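Local atomic coordinates of beta-Lactamase/D-Alanine Carboxypeptidase (Pseudomonas syringae pv. tomato, PDB entry 5EVI), a protein that probably hydrolyses beta-lactam antibiotics to substituted beta-amino acids, as a class-C beta-lactamase encoded by the ampC gene. Residues Ala10-Leu15 / Gln43-Gly48; Gly31-Ile36 / Val58-Leu63; Ala50-Gly55 / Gln205-Leu210; Leu186-Thr191 / Ser232-Arg237; Asp272-Gln277 / Val316-Ser321. All coordinates share one frame; numbering follows the deposited sequence.

Overall arrangement
Interactions 1, 2 and 5 all reach the large antiparallel sheet of the class-C beta-lactamase fold, interaction 1 at the edge strand 43-48, interaction 2 at the neighbouring strand 31-38 and interaction 5 at strand 315-322. The centres of interactions 1 and 2 are about 11 Å apart and their segments alternate along the chain. Interaction 3 touches interaction 2 and ties the loop after strand 43-48 to residues 205-210, some 150 positions later. Interaction 4, about 12 Å from interaction 2 between centres, touches it through helix 232-243, which packs on the sheet. Interaction 5 comes last in sequence and closest to the chain's centre, beside the probable active site.

Interaction 1: Ala10-Leu15 / Gln43-Gly48; sequences AALDTL and QFYNYG. With SO4 (sulfate ion), chain H.
With CG of Leu12 trans to its backbone N (chi1 -178°) and CG of Asp13 anti to the carbonyl carbon, beside the backbone N (chi1 -59°), two consecutive residues of the N-terminal helix reach Tyr45, one at its hydroxyl and one at its ring edge. The contact lays helix 9-27 on strand 43-48, an edge strand of the class-C beta-lactamase sheet, and the axes of the short segments 10-15 and 43-48 come within 10.1 Å. One branch of Leu12 does the work: CD2 meets Tyr45 OH at 3.3 Å, the leucine side chain crossing that of the tyrosine at about a right angle. The same methyl touches the Gln43 amide, CD2 to NE2 3.6 Å. Asp13 comes in at the ring's rim, near the ring plane, where OD1 stands 3.2 Å from Tyr45 CE1. Its carboxylate is turned 74° from the ring, and the carbon-bound hydrogen at that edge should be weakly attracted to the oxygen. No hydrogen bond links the two segments, which are held by packing. Tyr45 is further enclosed by Val16 of the helix and by Ile34 and Ile36 of the next strand, while Leu12 reaches His362 and Ala363 of helix 356-363. At the far end of the strand Gly48 gives its N-H to a sulfate, probably from the crystallisation liquor, that Arg21 NH2 also holds, with Gly48 N 3.1 Å from sulfate O1.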
# COMPACT_ATOMS: atom_id res chain seq x y z
N ALA B 10 14.67 -22.05 15.22
CA ALA B 10 14.95 -23.15 14.27
C ALA B 10 13.64 -23.77 13.77
O ALA B 10 13.45 -23.93 12.56
CB ALA B 10 15.83 -24.22 14.90
N ALA B 11 12.74 -24.07 14.70
CA ALA B 11 11.40 -24.61 14.41
C ALA B 11 10.65 -23.74 13.41
O ALA B 11 10.24 -24.21 12.34
CB ALA B 11 10.58 -24.74 15.69
N LEU B 12 10.53 -22.46 13.74
CA LEU B 12 9.83 -21.51 12.88
C LEU B 12 10.52 -21.38 11.54
O LEU B 12 9.84 -21.30 10.52
CB LEU B 12 9.75 -20.15 13.56
CG LEU B 12 8.99 -19.09 12.76
CD1 LEU B 12 7.54 -19.48 12.60
CD2 LEU B 12 9.14 -17.75 13.46
N ASP B 13 11.86 -21.37 11.55
CA ASP B 13 12.64 -21.29 10.32
C ASP B 13 12.34 -22.50 9.38
O ASP B 13 12.25 -22.32 8.18
CB ASP B 13 14.16 -21.13 10.57
CG ASP B 13 14.56 -19.85 11.40
OD1 ASP B 13 13.75 -18.94 11.71
OD2 ASP B 13 15.75 -19.77 11.81
N THR B 14 12.15 -23.72 9.90
CA THR B 14 11.87 -24.83 8.97
C THR B 14 10.41 -24.80 8.49
O THR B 14 10.12 -25.21 7.35
CB THR B 14 12.28 -26.25 9.47
OG1 THR B 14 11.18 -26.91 10.08
CG2 THR B 14 13.44 -26.22 10.41
N LEU B 15 9.51 -24.26 9.31
CA LEU B 15 8.12 -24.11 8.88
C LEU B 15 8.00 -23.08 7.76
O LEU B 15 7.38 -23.36 6.75
CB LEU B 15 7.22 -23.79 10.04
CG LEU B 15 7.12 -24.92 11.09
CD1 LEU B 15 6.43 -24.43 12.36
CD2 LEU B 15 6.45 -26.17 10.51
N GLN B 43 12.52 -11.21 12.26
CA GLN B 43 13.18 -12.32 11.57
C GLN B 43 13.00 -12.26 10.08
O GLN B 43 11.93 -11.85 9.58
CB GLN B 43 12.75 -13.67 12.11
CG GLN B 43 13.45 -13.99 13.43
CD GLN B 43 13.00 -15.31 14.00
OE1 GLN B 43 13.80 -16.26 14.15
NE2 GLN B 43 11.72 -15.39 14.36
N PHE B 44 14.05 -12.66 9.37
CA PHE B 44 14.10 -12.58 7.90
C PHE B 44 14.32 -13.95 7.25
O PHE B 44 14.93 -14.85 7.83
CB PHE B 44 15.17 -11.58 7.47
CG PHE B 44 14.97 -10.19 8.01
CD1 PHE B 44 14.07 -9.32 7.41
CD2 PHE B 44 15.65 -9.76 9.15
CE1 PHE B 44 13.88 -8.04 7.89
CE2 PHE B 44 15.45 -8.46 9.65
CZ PHE B 44 14.57 -7.61 9.04
N TYR B 45 13.73 -14.14 6.07
CA TYR B 45 13.78 -15.41 5.37
C TYR B 45 13.87 -15.08 3.90
O TYR B 45 13.01 -14.35 3.36
CB TYR B 45 12.54 -16.28 5.65
CG TYR B 45 12.18 -16.38 7.13
CD1 TYR B 45 12.65 -17.40 7.93
CD2 TYR B 45 11.35 -15.43 7.73
CE1 TYR B 45 12.33 -17.46 9.30
CE2 TYR B 45 11.01 -15.49 9.07
CZ TYR B 45 11.50 -16.51 9.85
OH TYR B 45 11.12 -16.52 11.19
N ASN B 46 14.96 -15.51 3.28
CA ASN B 46 15.27 -15.14 1.92
C ASN B 46 15.49 -16.35 1.07
O ASN B 46 16.24 -17.28 1.46
CB ASN B 46 16.46 -14.19 1.95
CG ASN B 46 16.09 -12.83 2.54
OD1 ASN B 46 15.28 -12.12 1.98
ND2 ASN B 46 16.71 -12.45 3.65
N TYR B 47 14.85 -16.37 -0.11
CA TYR B 47 14.93 -17.53 -0.99
C TYR B 47 15.10 -17.09 -2.44
O TYR B 47 14.57 -16.02 -2.86
CB TYR B 47 13.71 -18.43 -0.86
CG TYR B 47 13.32 -18.78 0.56
CD1 TYR B 47 13.97 -19.79 1.25
CD2 TYR B 47 12.30 -18.09 1.25
CE1 TYR B 47 13.63 -20.11 2.56
CE2 TYR B 47 11.98 -18.39 2.56
CZ TYR B 47 12.64 -19.42 3.20
OH TYR B 47 12.32 -19.74 4.49
N GLY B 48 15.84 -17.92 -3.18
CA GLY B 48 15.97 -17.77 -4.63
C GLY B 48 16.84 -16.59 -4.99
O GLY B 48 17.74 -16.19 -4.21
S SO4 H . 17.57 -20.94 -1.51
O1 SO4 H . 16.46 -20.85 -2.48
O2 SO4 H . 17.07 -21.54 -0.26
O3 SO4 H . 18.12 -19.58 -1.27
O4 SO4 H . 18.65 -21.81 -2.03

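Interaction 2: Gly31-Ile36 / Val58-Leu63; sequences GLSIAI and VSSDTL. With EDO (1,2-ethanediol), chain I.
The flat groups met by Val58 are peptide planes of strand 31-38, for no ring takes part. Val58 CG1 sits over one face of the peptide joining Leu32 to Ser33, 3.6 Å from Leu32 O, and CG2 meets the preceding peptide, 3.5 Å from Gly31 CA. In the sheet those peptides pair with neighbouring strands, Leu32 with Tyr47 and Ser33 with Leu342. Gly31, without a side chain, lets CG2 lie directly against its CA. CG1 also rests on Ser33 CB at 3.7 Å.

The second segment is the loop that leaves strand 43-48 for helix 70-83, lying against strand 31-38 and turning in a type I beta turn from Ser59 to Thr62. Within it Asp61 N donates to Ser59 OG, an ST turn, and Ser59 N donates to Thr62 OG1 at 3.0 Å, nearly straight at 166°. Ser33 OG approaches Ser59 O to 3.6 Å, but it is hydrogen-bonded to Ser232. The Asn46 side chain probably bonds both Ser33 and Ser60, and Asp61 makes a salt bridge with Arg233. A molecule of 1,2-ethanediol, probably from the crystallisation liquor, accepts from the turn, its O1 lying 2.6 Å from Ser60 N.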
# COMPACT_ATOMS: atom_id res chain seq x y z
N GLY B 31 12.38 -15.31 -6.85
CA GLY B 31 12.92 -14.87 -5.57
C GLY B 31 11.88 -14.28 -4.63
O GLY B 31 10.93 -13.60 -5.06
N LEU B 32 12.10 -14.49 -3.34
CA LEU B 32 11.11 -14.21 -2.31
C LEU B 32 11.79 -13.78 -1.03
O LEU B 32 12.70 -14.49 -0.53
CB LEU B 32 10.26 -15.44 -2.06
CG LEU B 32 9.11 -15.43 -1.07
CD1 LEU B 32 7.97 -14.59 -1.62
CD2 LEU B 32 8.65 -16.87 -0.82
N SER B 33 11.39 -12.61 -0.55
CA SER B 33 11.86 -12.12 0.76
C SER B 33 10.69 -11.93 1.70
O SER B 33 9.68 -11.29 1.37
CB SER B 33 12.68 -10.82 0.63
OG SER B 33 13.38 -10.57 1.86
N ILE B 34 10.86 -12.45 2.92
CA ILE B 34 9.83 -12.45 3.96
C ILE B 34 10.49 -11.89 5.21
O ILE B 34 11.62 -12.27 5.52
CB ILE B 34 9.31 -13.88 4.22
CG1 ILE B 34 8.55 -14.39 2.99
CG2 ILE B 34 8.42 -13.94 5.48
CD1 ILE B 34 8.43 -15.90 2.95
N ALA B 35 9.80 -11.00 5.89
CA ALA B 35 10.19 -10.52 7.19
C ALA B 35 8.98 -10.64 8.12
O ALA B 35 7.87 -10.26 7.73
CB ALA B 35 10.64 -9.09 7.10
N ILE B 36 9.22 -11.15 9.33
CA ILE B 36 8.26 -11.17 10.43
C ILE B 36 8.73 -10.27 11.59
O ILE B 36 9.93 -10.15 11.85
CB ILE B 36 8.07 -12.61 10.98
CG1 ILE B 36 7.48 -13.52 9.90
CG2 ILE B 36 7.18 -12.67 12.23
CD1 ILE B 36 7.65 -14.99 10.20
N VAL B 58 18.45 -13.43 -3.30
CA VAL B 58 17.57 -12.49 -2.65
C VAL B 58 18.12 -12.28 -1.22
O VAL B 58 18.54 -13.23 -0.59
CB VAL B 58 16.11 -13.01 -2.64
CG1 VAL B 58 15.23 -12.22 -1.69
CG2 VAL B 58 15.54 -13.04 -4.05
N SER B 59 18.11 -11.04 -0.75
CA SER B 59 18.46 -10.71 0.64
C SER B 59 17.39 -9.81 1.23
O SER B 59 16.48 -9.34 0.54
CB SER B 59 19.85 -10.04 0.69
OG SER B 59 19.81 -8.65 0.40
N SER B 60 17.53 -9.51 2.51
CA SER B 60 16.62 -8.56 3.13
C SER B 60 16.86 -7.12 2.65
O SER B 60 16.07 -6.25 2.93
CB SER B 60 16.73 -8.68 4.62
OG SER B 60 16.36 -10.00 4.97
N ASP B 61 17.95 -6.88 1.91
CA ASP B 61 18.26 -5.58 1.30
C ASP B 61 17.92 -5.45 -0.20
O ASP B 61 18.14 -4.41 -0.79
CB ASP B 61 19.75 -5.28 1.57
CG ASP B 61 20.07 -5.25 3.08
OD1 ASP B 61 19.20 -4.78 3.87
OD2 ASP B 61 21.15 -5.70 3.52
N THR B 62 17.36 -6.50 -0.81
CA THR B 62 16.97 -6.50 -2.21
C THR B 62 15.77 -5.54 -2.38
O THR B 62 14.86 -5.58 -1.54
CB THR B 62 16.63 -7.95 -2.68
OG1 THR B 62 17.82 -8.76 -2.65
CG2 THR B 62 16.05 -8.01 -4.11
N LEU B 63 15.79 -4.70 -3.42
CA LEU B 63 14.66 -3.80 -3.75
C LEU B 63 13.63 -4.54 -4.59
O LEU B 63 13.99 -5.13 -5.59
CB LEU B 63 15.16 -2.51 -4.46
CG LEU B 63 16.16 -1.62 -3.70
CD1 LEU B 63 16.35 -0.22 -4.32
CD2 LEU B 63 15.76 -1.46 -2.25
C1 EDO I . 20.02 -10.30 5.35
O1 EDO I . 19.41 -10.49 4.07
C2 EDO I . 19.18 -10.93 6.47
O2 EDO I . 19.13 -10.10 7.63

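Interaction 3: Ala50-Gly55 / Gln205-Leu210; sequences ASKATG and QGYNTL
Tyr207 is gripped by Lys52 in two ways at once. Its hydroxyl accepts the backbone N-H of Lys52, with N 2.8 Å from OH and the bond nearly straight at 168°, while the lysine chain runs over one face of the ring. The methylenes CD and CE do the touching: Lys52 CE lies 4.0 Å from the centroid of the Tyr207 ring, a CH-pi contact displaced toward the rim. Beyond it NZ stands 4.4 Å from the same centroid, 32° off the normal, an off-centre cation-pi contact. The extended geometry beyond CG keeps the chain over the ring, along its CZ-CE1-CD1 side. At the edge of the ring, near its plane, Ser51 CA meets Tyr207 OH at 3.4 Å.

Two residues earlier on both segments, Gln205 N donates to Ala50 O at 2.8 Å, with an N-H...O angle of 164°, tying the loop backbones together. Gln205 turns its CB to Ser51 CB, whereas its amide bends away and its OE1 takes a hydrogen from a water 2.8 Å off, which is also weakly bonded to Ser51 OG. Another water lies 2.6 Å from Tyr207 OH.

Farther out, Lys52 NZ forms a salt bridge with Asp211, which fixes the end of the chain that overlies Tyr207. The loop 50-55, after strand 43-48, thus meets the short strand 206-207, which pairs with strand 213-214. Since Asp211 probably offsets much of the ammonium charge, the off-centre cation-pi contact is likely secondary, while the tyrosine hydroxyl gives the backbone N-H of Lys52 a partner.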
# COMPACT_ATOMS: atom_id res chain seq x y z
N ALA B 50 17.38 -12.64 -7.12
CA ALA B 50 16.78 -11.34 -7.55
C ALA B 50 16.68 -11.24 -9.08
O ALA B 50 15.83 -10.50 -9.63
CB ALA B 50 17.61 -10.20 -7.01
N SER B 51 17.56 -11.99 -9.76
CA SER B 51 17.65 -12.03 -11.20
C SER B 51 18.33 -13.32 -11.68
O SER B 51 19.42 -13.67 -11.19
CB SER B 51 18.45 -10.82 -11.70
OG SER B 51 18.65 -10.94 -13.09
N LYS B 52 17.72 -14.00 -12.65
CA LYS B 52 18.31 -15.20 -13.26
C LYS B 52 19.61 -14.86 -14.01
O LYS B 52 20.60 -15.64 -13.97
CB LYS B 52 17.35 -15.90 -14.22
CG LYS B 52 16.02 -16.35 -13.64
CD LYS B 52 14.98 -16.43 -14.75
CE LYS B 52 13.62 -16.79 -14.20
NZ LYS B 52 12.64 -17.09 -15.27
N ALA B 53 19.61 -13.71 -14.67
CA ALA B 53 20.74 -13.25 -15.48
C ALA B 53 22.00 -12.90 -14.69
O ALA B 53 23.09 -13.04 -15.23
CB ALA B 53 20.35 -12.06 -16.32
N THR B 54 21.85 -12.39 -13.46
CA THR B 54 22.97 -12.13 -12.53
C THR B 54 23.20 -13.30 -11.56
O THR B 54 24.32 -13.49 -11.07
CB THR B 54 22.73 -10.90 -11.64
OG1 THR B 54 21.72 -11.20 -10.67
CG2 THR B 54 22.32 -9.67 -12.47
N GLY B 55 22.14 -14.06 -11.25
CA GLY B 55 22.20 -15.11 -10.22
C GLY B 55 22.19 -14.60 -8.78
O GLY B 55 22.21 -15.39 -7.85
N GLN B 205 14.84 -8.10 -10.61
CA GLN B 205 14.24 -8.15 -11.94
C GLN B 205 12.88 -8.72 -11.69
O GLN B 205 12.77 -9.64 -10.88
CB GLN B 205 15.08 -9.08 -12.81
CG GLN B 205 14.65 -9.24 -14.25
CD GLN B 205 14.80 -7.94 -15.01
OE1 GLN B 205 15.87 -7.58 -15.46
NE2 GLN B 205 13.72 -7.25 -15.18
N GLY B 206 11.84 -8.15 -12.30
CA GLY B 206 10.52 -8.75 -12.28
C GLY B 206 10.40 -9.77 -13.40
O GLY B 206 11.15 -9.70 -14.40
N TYR B 207 9.55 -10.78 -13.19
CA TYR B 207 9.17 -11.71 -14.25
C TYR B 207 7.67 -11.67 -14.52
O TYR B 207 6.87 -11.59 -13.58
CB TYR B 207 9.68 -13.11 -13.93
CG TYR B 207 11.18 -13.07 -13.81
CD1 TYR B 207 12.01 -13.21 -14.94
CD2 TYR B 207 11.79 -12.76 -12.58
CE1 TYR B 207 13.40 -13.11 -14.84
CE2 TYR B 207 13.17 -12.66 -12.48
CZ TYR B 207 13.96 -12.85 -13.61
OH TYR B 207 15.32 -12.73 -13.51
N ASN B 208 7.31 -11.64 -15.79
CA ASN B 208 5.91 -11.47 -16.22
C ASN B 208 5.19 -12.81 -16.38
O ASN B 208 5.71 -13.86 -15.98
CB ASN B 208 5.87 -10.57 -17.46
CG ASN B 208 6.41 -11.27 -18.71
OD1 ASN B 208 6.73 -12.48 -18.71
ND2 ASN B 208 6.49 -10.50 -19.82
N THR B 209 4.00 -12.81 -16.98
CA THR B 209 3.19 -14.03 -17.11
C THR B 209 3.77 -15.11 -18.00
O THR B 209 3.37 -16.26 -17.89
CB THR B 209 1.78 -13.71 -17.68
OG1 THR B 209 1.91 -12.86 -18.82
CG2 THR B 209 0.94 -13.06 -16.62
N LEU B 210 4.68 -14.73 -18.90
CA LEU B 210 5.47 -15.70 -19.65
C LEU B 210 6.87 -15.87 -19.10
O LEU B 210 7.76 -16.37 -19.81
CB LEU B 210 5.54 -15.30 -21.11
CG LEU B 210 4.25 -15.49 -21.87
CD1 LEU B 210 4.49 -15.22 -23.34
CD2 LEU B 210 3.61 -16.85 -21.65
O HOH W 1 17.77 -9.57 -16.16
O HOH W 2 16.62 -12.30 -15.77

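Interaction 4: Leu186-Thr191 / Ser232-Arg237; sequences LGLNST and SRDLIR
A Schellman motif ends helix 174-185 at Gly187, which has positive phi, and the loop that follows is received by Asp234 in the first turn of helix 232-243. The carboxylate takes two donors at one oxygen. Ser190 N reaches Asp234 OD2 on its syn side at 2.8 Å, 29° out of the carboxylate plane and rather bent. Thr191 OG1 donates to Asp234 OD2 at 2.6 Å by the anti lone pair. Thr191 can do so because OG1 lies trans to the carbonyl carbon (chi1 -61°), which turns the hydroxyl to the aspartate, and Ser230 OG bonds to the same hydroxyl.

Alongside, the methyl CD2 of Leu188 presses against the backbone, 3.1 Å from Asp234 O, and also meets Arg237 CB at 3.6 Å, the two side chains running antiparallel where they pass. The arginine bends at chi3 so that Gly187 O lies over one guanidinium face, toward its rim. Arg237 NH1 lies 2.9 Å from Leu186 O at the edge of the group. Ser231 OG accepts from Asp234 N and bonds Ser190 OG, linking the helix start to the loop. Elsewhere on the helix, Leu235 and Ile236 pack on the sheet, as in the sheet-and-helix domain of class-C beta-lactamases.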
# COMPACT_ATOMS: atom_id res chain seq x y z
N LEU B 186 10.60 8.50 8.84
CA LEU B 186 10.31 7.11 9.28
C LEU B 186 11.54 6.26 9.53
O LEU B 186 11.40 5.14 10.00
CB LEU B 186 9.43 6.39 8.25
CG LEU B 186 8.01 6.92 8.17
CD1 LEU B 186 7.40 6.47 6.85
CD2 LEU B 186 7.19 6.53 9.39
N GLY B 187 12.71 6.73 9.10
CA GLY B 187 13.98 6.00 9.21
C GLY B 187 14.08 4.92 8.15
O GLY B 187 14.70 3.89 8.39
N LEU B 188 13.43 5.15 7.00
CA LEU B 188 13.47 4.24 5.86
C LEU B 188 14.47 4.67 4.78
O LEU B 188 14.08 5.16 3.71
CB LEU B 188 12.07 4.15 5.23
CG LEU B 188 10.99 3.69 6.20
CD1 LEU B 188 9.66 3.64 5.49
CD2 LEU B 188 11.35 2.33 6.80
N ASN B 189 15.74 4.37 5.00
CA ASN B 189 16.80 4.88 4.10
C ASN B 189 17.08 4.03 2.86
O ASN B 189 17.95 4.42 2.06
CB ASN B 189 18.08 5.13 4.89
CG ASN B 189 17.82 5.88 6.17
OD1 ASN B 189 18.08 5.37 7.26
ND2 ASN B 189 17.20 7.07 6.06
N SER B 190 16.35 2.90 2.70
CA SER B 190 16.41 2.01 1.52
C SER B 190 15.02 1.85 0.84
O SER B 190 14.64 0.76 0.40
CB SER B 190 17.01 0.65 1.94
OG SER B 190 16.40 -0.46 1.29
N THR B 191 14.27 2.96 0.78
CA THR B 191 12.95 3.02 0.16
C THR B 191 12.92 4.19 -0.82
O THR B 191 13.34 5.31 -0.49
CB THR B 191 11.88 3.19 1.26
OG1 THR B 191 11.92 2.07 2.13
CG2 THR B 191 10.48 3.29 0.69
N SER B 232 12.66 -5.65 2.22
CA SER B 232 11.89 -6.22 3.30
C SER B 232 12.39 -5.66 4.65
O SER B 232 11.59 -5.50 5.55
CB SER B 232 11.89 -7.74 3.28
OG SER B 232 13.15 -8.29 3.51
N ARG B 233 13.67 -5.33 4.74
CA ARG B 233 14.22 -4.68 5.94
C ARG B 233 13.56 -3.31 6.23
O ARG B 233 13.15 -3.03 7.37
CB ARG B 233 15.75 -4.57 5.82
CG ARG B 233 16.39 -4.24 7.16
CD ARG B 233 17.89 -4.24 7.04
NE ARG B 233 18.48 -5.57 6.83
CZ ARG B 233 18.73 -6.47 7.80
NH1 ARG B 233 18.41 -6.28 9.07
NH2 ARG B 233 19.35 -7.61 7.47
N ASP B 234 13.40 -2.48 5.21
CA ASP B 234 12.69 -1.20 5.36
C ASP B 234 11.19 -1.34 5.54
O ASP B 234 10.62 -0.61 6.34
CB ASP B 234 12.89 -0.28 4.17
CG ASP B 234 14.02 0.70 4.36
OD1 ASP B 234 14.91 0.44 5.21
OD2 ASP B 234 14.00 1.74 3.64
N LEU B 235 10.55 -2.23 4.80
CA LEU B 235 9.09 -2.31 4.85
C LEU B 235 8.65 -2.90 6.22
O LEU B 235 7.66 -2.49 6.77
CB LEU B 235 8.54 -3.08 3.65
CG LEU B 235 7.05 -3.09 3.39
CD1 LEU B 235 6.52 -1.67 3.23
CD2 LEU B 235 6.77 -3.93 2.15
N ILE B 236 9.45 -3.79 6.80
CA ILE B 236 9.10 -4.33 8.12
C ILE B 236 9.22 -3.22 9.20
O ILE B 236 8.40 -3.18 10.11
CB ILE B 236 9.87 -5.66 8.44
CG1 ILE B 236 9.08 -6.58 9.39
CG2 ILE B 236 11.22 -5.39 9.06
CD1 ILE B 236 7.76 -7.12 8.90
N ARG B 237 10.19 -2.30 9.06
CA ARG B 237 10.25 -1.03 9.81
C ARG B 237 8.97 -0.24 9.70
O ARG B 237 8.42 0.19 10.72
CB ARG B 237 11.47 -0.16 9.44
CG ARG B 237 12.62 -0.25 10.43
CD ARG B 237 13.91 0.42 9.92
NE ARG B 237 14.58 1.22 10.96
CZ ARG B 237 14.11 2.37 11.48
NH1 ARG B 237 12.94 2.89 11.08
NH2 ARG B 237 14.80 3.01 12.41

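Interaction 5: Asp272-Gln277 / Val316-Ser321; sequences DLAWEQ and VNKTGS
Trp275 and Val316 set their side chains at about a right angle, the valine methyl CG1 coming to 3.7 Å from Trp275 CE3. Val316 divides its branches between two neighbours. CG1, trans to its own backbone N (chi1 -180°), goes to the indole, whereas CG2 points the same way as Gln277 and lies beside it, 3.7 Å from NE2. The indole edge is met by the Asn317 carbonyl group, near the ring plane, with O 3.5 Å from Trp275 CE3. Past it, the aliphatic part of Lys318 runs obliquely to the indole, its CB resting near CZ3. Phe331 adds an edge-to-face ring contact to Trp275.

The backbones of the two segments form an antiparallel pair. Asn317 N donates to Glu276 O at 2.8 Å, and Glu276 N returns a weak bond to Asn317 O at 3.3 Å. Gln277 and Val316 form the adjoining non-hydrogen-bonded pair. On the sheet face of Glu276 and Asn317 a water gives hydrogens to both side chains, 2.6 Å from Glu276 OE1 and 3.1 Å from Asn317 OD1. Glu276 has its main partner in Arg152, a salt bridge, and Asn317 ND2 goes to Tyr328 and Asn291. The Lys318 chain, bent at chi2 and chi4, passes Ala274 O and makes weak bonds to Ser68 O and Tyr154.

Lys318, Thr319 and Gly320 fit the Lys-Thr-Gly motif, carried on a sheet strand beside the probable SxxK motif (Ser68, Lys71), characteristic of the active site of serine beta-lactamases.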
# COMPACT_ATOMS: atom_id res chain seq x y z
N ASP B 272 -9.97 1.67 5.34
CA ASP B 272 -9.24 2.79 5.95
C ASP B 272 -8.68 3.78 4.88
O ASP B 272 -9.19 3.83 3.74
CB ASP B 272 -8.10 2.26 6.86
CG ASP B 272 -8.54 1.21 7.89
OD1 ASP B 272 -9.75 1.03 8.18
OD2 ASP B 272 -7.61 0.53 8.44
N LEU B 273 -7.70 4.61 5.23
CA LEU B 273 -6.94 5.41 4.23
C LEU B 273 -5.86 4.50 3.64
O LEU B 273 -4.86 4.25 4.30
CB LEU B 273 -6.34 6.67 4.86
CG LEU B 273 -6.48 7.99 4.13
CD1 LEU B 273 -7.92 8.47 4.06
CD2 LEU B 273 -5.65 9.08 4.78
N ALA B 274 -6.13 3.97 2.43
CA ALA B 274 -5.36 2.94 1.68
C ALA B 274 -5.37 1.55 2.33
O ALA B 274 -5.72 0.57 1.65
CB ALA B 274 -3.93 3.35 1.36
N TRP B 275 -5.01 1.47 3.61
CA TRP B 275 -5.14 0.22 4.32
C TRP B 275 -6.58 -0.29 4.27
O TRP B 275 -7.55 0.49 4.20
CB TRP B 275 -4.71 0.31 5.80
CG TRP B 275 -3.34 0.69 6.02
CD1 TRP B 275 -2.88 1.88 6.49
CD2 TRP B 275 -2.19 -0.13 5.77
NE1 TRP B 275 -1.50 1.85 6.57
CE2 TRP B 275 -1.05 0.63 6.15
CE3 TRP B 275 -2.01 -1.46 5.30
CZ2 TRP B 275 0.27 0.11 6.05
CZ3 TRP B 275 -0.69 -1.96 5.19
CH2 TRP B 275 0.41 -1.17 5.56
N GLU B 276 -6.69 -1.61 4.29
CA GLU B 276 -7.94 -2.31 4.46
C GLU B 276 -7.78 -3.26 5.63
O GLU B 276 -6.64 -3.73 5.92
CB GLU B 276 -8.32 -3.07 3.20
CG GLU B 276 -8.27 -2.20 1.95
CD GLU B 276 -8.15 -2.99 0.64
OE1 GLU B 276 -8.28 -4.25 0.65
OE2 GLU B 276 -7.92 -2.32 -0.39
N GLN B 277 -8.88 -3.50 6.35
CA GLN B 277 -8.76 -4.31 7.58
C GLN B 277 -9.96 -5.20 7.83
O GLN B 277 -11.03 -5.05 7.21
CB GLN B 277 -8.49 -3.42 8.80
CG GLN B 277 -9.62 -2.47 9.12
CD GLN B 277 -9.39 -1.61 10.34
OE1 GLN B 277 -10.34 -1.39 11.15
NE2 GLN B 277 -8.18 -1.10 10.49
N VAL B 316 -4.80 -5.75 9.65
CA VAL B 316 -4.61 -4.67 8.72
C VAL B 316 -3.72 -5.20 7.59
O VAL B 316 -2.73 -5.94 7.83
CB VAL B 316 -4.06 -3.41 9.43
CG1 VAL B 316 -3.87 -2.27 8.45
CG2 VAL B 316 -4.99 -2.98 10.56
N ASN B 317 -4.09 -4.85 6.36
CA ASN B 317 -3.38 -5.42 5.19
C ASN B 317 -3.35 -4.59 3.95
O ASN B 317 -4.16 -3.69 3.78
CB ASN B 317 -3.82 -6.87 4.87
CG ASN B 317 -5.20 -6.98 4.27
OD1 ASN B 317 -5.93 -5.98 4.06
ND2 ASN B 317 -5.57 -8.22 3.94
N LYS B 318 -2.38 -4.90 3.09
CA LYS B 318 -2.40 -4.42 1.74
C LYS B 318 -1.71 -5.37 0.77
O LYS B 318 -0.59 -5.81 1.05
CB LYS B 318 -1.77 -3.01 1.60
CG LYS B 318 -2.18 -2.27 0.32
CD LYS B 318 -3.69 -1.99 0.25
CE LYS B 318 -4.17 -1.54 -1.12
NZ LYS B 318 -3.85 -0.14 -1.44
N THR B 319 -2.37 -5.60 -0.37
CA THR B 319 -1.74 -6.26 -1.53
C THR B 319 -1.08 -5.19 -2.45
O THR B 319 -1.58 -4.05 -2.56
CB THR B 319 -2.71 -7.10 -2.37
OG1 THR B 319 -3.78 -6.28 -2.84
CG2 THR B 319 -3.26 -8.34 -1.60
N GLY B 320 -0.02 -5.57 -3.14
CA GLY B 320 0.63 -4.67 -4.11
C GLY B 320 1.28 -5.40 -5.26
O GLY B 320 2.04 -6.36 -5.03
N SER B 321 0.94 -5.03 -6.49
CA SER B 321 1.41 -5.74 -7.65
C SER B 321 1.81 -4.82 -8.77
O SER B 321 1.20 -3.77 -9.00
CB SER B 321 0.37 -6.69 -8.24
OG SER B 321 0.01 -7.68 -7.33
O HOH W 3 -8.22 -6.45 1.97
O HOH W 4 -5.19 -5.10 -0.38